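Local coordinates for serine-rich Repeat Adhesion Glycoprotein (Srr1) (Streptococcus agalactiae, PDB 4MBO), which is a surface adhesin of the serine-rich repeat glycoprotein family that binds fibrinogen, at residues V20-K25 with L43-A48. Residues are numbered along the deposited sequence; the frame is centred on the assembly and turned at random.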
ATOM      1  N   VAL A  20      -6.546 -23.395 -20.953  1.00 18.69           N
ATOM      2  CA  VAL A  20      -6.121 -22.290 -20.128  1.00 17.10           C
ATOM      3  C   VAL A  20      -6.521 -20.916 -20.690  1.00 17.32           C
ATOM      4  O   VAL A  20      -6.358 -20.626 -21.896  1.00 18.16           O
ATOM      5  CB  VAL A  20      -4.580 -22.298 -19.964  1.00 17.06           C
ATOM      6  CG1 VAL A  20      -4.129 -21.102 -19.165  1.00 16.83           C
ATOM      7  CG2 VAL A  20      -4.097 -23.600 -19.331  1.00 18.46           C
ATOM      8  N   ASN A  21      -7.094 -20.099 -19.805  0.50 17.95           N
ATOM      9  CA  ASN A  21      -7.515 -18.735 -20.080  0.50 18.49           C
ATOM     10  C   ASN A  21      -6.921 -17.866 -18.956  0.50 17.62           C
ATOM     11  O   ASN A  21      -6.803 -18.348 -17.823  0.50 17.12           O
ATOM     12  CB  ASN A  21      -9.050 -18.631 -20.051  0.50 21.35           C
ATOM     13  CG  ASN A  21      -9.718 -19.356 -21.215  0.50 23.19           C
ATOM     14  OD1 ASN A  21      -9.654 -18.904 -22.347  0.50 26.90           O
ATOM     15  ND2 ASN A  21     -10.418 -20.437 -20.925  0.50 24.88           N
ATOM     16  N   ILE A  22      -6.520 -16.629 -19.272  1.00 16.83           N
ATOM     17  CA  ILE A  22      -6.062 -15.699 -18.245  1.00 15.55           C
ATOM     18  C   ILE A  22      -6.309 -14.296 -18.777  1.00 15.46           C
ATOM     19  O   ILE A  22      -6.151 -14.038 -19.974  1.00 16.85           O
ATOM     20  CB  ILE A  22      -4.570 -15.944 -17.862  1.00 15.26           C
ATOM     21  CG1 ILE A  22      -4.204 -15.063 -16.661  1.00 15.81           C
ATOM     22  CG2 ILE A  22      -3.626 -15.695 -19.044  1.00 17.25           C
ATOM     23  CD1 ILE A  22      -2.918 -15.478 -15.992  1.00 15.81           C
ATOM     24  N   ALA A  23      -6.695 -13.386 -17.890  1.00 15.33           N
ATOM     25  CA  ALA A  23      -6.990 -12.030 -18.269  1.00 14.59           C
ATOM     26  C   ALA A  23      -6.800 -11.070 -17.121  1.00 14.33           C
ATOM     27  O   ALA A  23      -6.903 -11.451 -15.935  1.00 15.50           O
ATOM     28  CB  ALA A  23      -8.409 -11.912 -18.774  1.00 16.86           C
ATOM     29  N   LEU A  24      -6.418  -9.838 -17.503  1.00 15.67           N
ATOM     30  CA  LEU A  24      -6.314  -8.696 -16.583  1.00 15.99           C
ATOM     31  C   LEU A  24      -7.349  -7.676 -17.045  1.00 17.01           C
ATOM     32  O   LEU A  24      -7.409  -7.303 -18.228  1.00 17.67           O
ATOM     33  CB  LEU A  24      -4.898  -8.099 -16.567  1.00 16.03           C
ATOM     34  CG  LEU A  24      -3.866  -8.942 -15.851  1.00 15.73           C
ATOM     35  CD1 LEU A  24      -2.471  -8.488 -16.233  1.00 16.83           C
ATOM     36  CD2 LEU A  24      -4.046  -8.921 -14.338  1.00 17.91           C
ATOM     37  N   LYS A  25      -8.187  -7.231 -16.107  0.50 18.01           N
ATOM     38  CA  LYS A  25      -9.266  -6.307 -16.424  0.50 19.50           C
ATOM     39  C   LYS A  25      -9.313  -5.097 -15.490  0.50 19.47           C
ATOM     40  O   LYS A  25      -8.916  -5.183 -14.318  0.50 18.59           O
ATOM     41  CB  LYS A  25     -10.592  -7.074 -16.406  0.50 21.50           C
ATOM     42  CG  LYS A  25     -10.681  -8.134 -17.510  0.50 23.46           C
ATOM     43  CD  LYS A  25     -11.801  -9.155 -17.309  0.50 25.39           C
ATOM     44  CE  LYS A  25     -11.591 -10.326 -18.268  0.50 25.79           C
ATOM     45  NZ  LYS A  25     -12.226 -11.611 -17.855  0.50 24.88           N
ATOM     46  N   LEU A  43      -6.793  -3.624  -9.984  1.00 17.15           N
ATOM     47  CA  LEU A  43      -7.096  -4.376 -11.204  1.00 16.56           C
ATOM     48  C   LEU A  43      -7.680  -5.707 -10.795  1.00 15.80           C
ATOM     49  O   LEU A  43      -7.725  -6.044  -9.608  1.00 16.57           O
ATOM     50  CB  LEU A  43      -5.835  -4.588 -12.021  1.00 16.92           C
ATOM     51  CG  LEU A  43      -5.168  -3.296 -12.507  1.00 18.41           C
ATOM     52  CD1 LEU A  43      -3.805  -3.585 -13.132  1.00 19.30           C
ATOM     53  CD2 LEU A  43      -6.070  -2.518 -13.458  1.00 20.32           C
ATOM     54  N   VAL A  44      -8.168  -6.472 -11.773  1.00 16.70           N
ATOM     55  CA  VAL A  44      -8.729  -7.774 -11.490  1.00 17.18           C
ATOM     56  C   VAL A  44      -8.058  -8.821 -12.391  1.00 16.16           C
ATOM     57  O   VAL A  44      -7.931  -8.635 -13.606  1.00 17.67           O
ATOM     58  CB  VAL A  44     -10.269  -7.791 -11.710  1.00 19.33           C
ATOM     59  CG1 VAL A  44     -10.789  -9.202 -11.473  1.00 20.55           C
ATOM     60  CG2 VAL A  44     -10.953  -6.834 -10.713  1.00 21.72           C
ATOM     61  N   LEU A  45      -7.608  -9.887 -11.768  1.00 15.04           N
ATOM     62  CA  LEU A  45      -7.031 -11.031 -12.459  1.00 14.93           C
ATOM     63  C   LEU A  45      -8.014 -12.188 -12.470  1.00 16.10           C
ATOM     64  O   LEU A  45      -8.590 -12.542 -11.436  1.00 16.90           O
ATOM     65  CB  LEU A  45      -5.780 -11.485 -11.716  1.00 16.19           C
ATOM     66  CG  LEU A  45      -5.137 -12.811 -12.170  1.00 16.42           C
ATOM     67  CD1 LEU A  45      -4.646 -12.698 -13.608  1.00 17.10           C
ATOM     68  CD2 LEU A  45      -3.998 -13.190 -11.237  1.00 18.90           C
ATOM     69  N   ASN A  46      -8.187 -12.798 -13.636  1.00 16.16           N
ATOM     70  CA  ASN A  46      -8.945 -14.022 -13.649  1.00 17.67           C
ATOM     71  C   ASN A  46      -8.267 -15.065 -14.522  1.00 16.27           C
ATOM     72  O   ASN A  46      -7.567 -14.737 -15.494  1.00 16.54           O
ATOM     73  CB  ASN A  46     -10.373 -13.821 -14.082  1.00 22.68           C
ATOM     74  CG  ASN A  46     -10.506 -13.595 -15.539  1.00 25.32           C
ATOM     75  OD1 ASN A  46     -10.321 -12.496 -16.015  1.00 31.23           O
ATOM     76  ND2 ASN A  46     -10.892 -14.650 -16.275  1.00 31.26           N
ATOM     77  N   PHE A  47      -8.435 -16.325 -14.146  1.00 15.76           N
ATOM     78  CA  PHE A  47      -7.894 -17.426 -14.926  1.00 15.37           C
ATOM     79  C   PHE A  47      -8.753 -18.654 -14.729  1.00 16.75           C
ATOM     80  O   PHE A  47      -9.512 -18.757 -13.763  1.00 16.59           O
ATOM     81  CB  PHE A  47      -6.408 -17.699 -14.587  1.00 15.89           C
ATOM     82  CG  PHE A  47      -6.135 -18.039 -13.157  1.00 15.97           C
ATOM     83  CD1 PHE A  47      -6.195 -19.354 -12.721  1.00 18.10           C
ATOM     84  CD2 PHE A  47      -5.778 -17.041 -12.261  1.00 18.96           C
ATOM     85  CE1 PHE A  47      -5.935 -19.663 -11.387  1.00 20.19           C
ATOM     86  CE2 PHE A  47      -5.512 -17.352 -10.940  1.00 19.24           C
ATOM     87  CZ  PHE A  47      -5.600 -18.650 -10.515  1.00 19.35           C
ATOM     88  N   ALA A  48      -8.622 -19.602 -15.657  1.00 15.66           N
ATOM     89  CA  ALA A  48      -9.374 -20.832 -15.577  1.00 15.91           C
ATOM     90  C   ALA A  48      -8.671 -21.873 -16.428  1.00 15.41           C
ATOM     91  O   ALA A  48      -7.918 -21.534 -17.358  1.00 15.47           O
ATOM     92  CB  ALA A  48     -10.787 -20.613 -16.088  1.00 17.23           C
TER
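The amide of N46 is met at its oxygen from both faces by strand 20-25. In the conformer described, K25 NZ gives N46 OD1 a hydrogen bond of 2.8 Å from over one face, about 40° out of the amide plane, and so misses the lone-pair directions; on the other side lies the A23 methyl, with CB 3.4 Å from N46 OD1. Holding CG between the backbone N and carbonyl carbon (chi1 75°) leans the amide toward strand 20-25, while in this conformer the stretched K25 chain reaches back over A23. The other flat group, the F47 ring, points off from strand 20-25 between the two sheets, against F60 and V62; its CB stays near that strand, 3.3 Å from N21 O and 4.0 Å from I22 CG1. The two strands run antiparallel, 20-25 being an edge strand of a four-stranded antiparallel sheet in the N-terminal Ig-like domain, with 116-126 on the far side of 43-51. Three pairs, N21 with A48, A23 with N46 and K25 with V44, each make two backbone hydrogen bonds. On the face turned to the second sheet lie I22, L24, L45 and F47, and L45 CD1 is wedged between I22 CG1 and L24 CD2, 3.9 Å from each. I22 and L45 both touch A143 there, and L24 reaches I152.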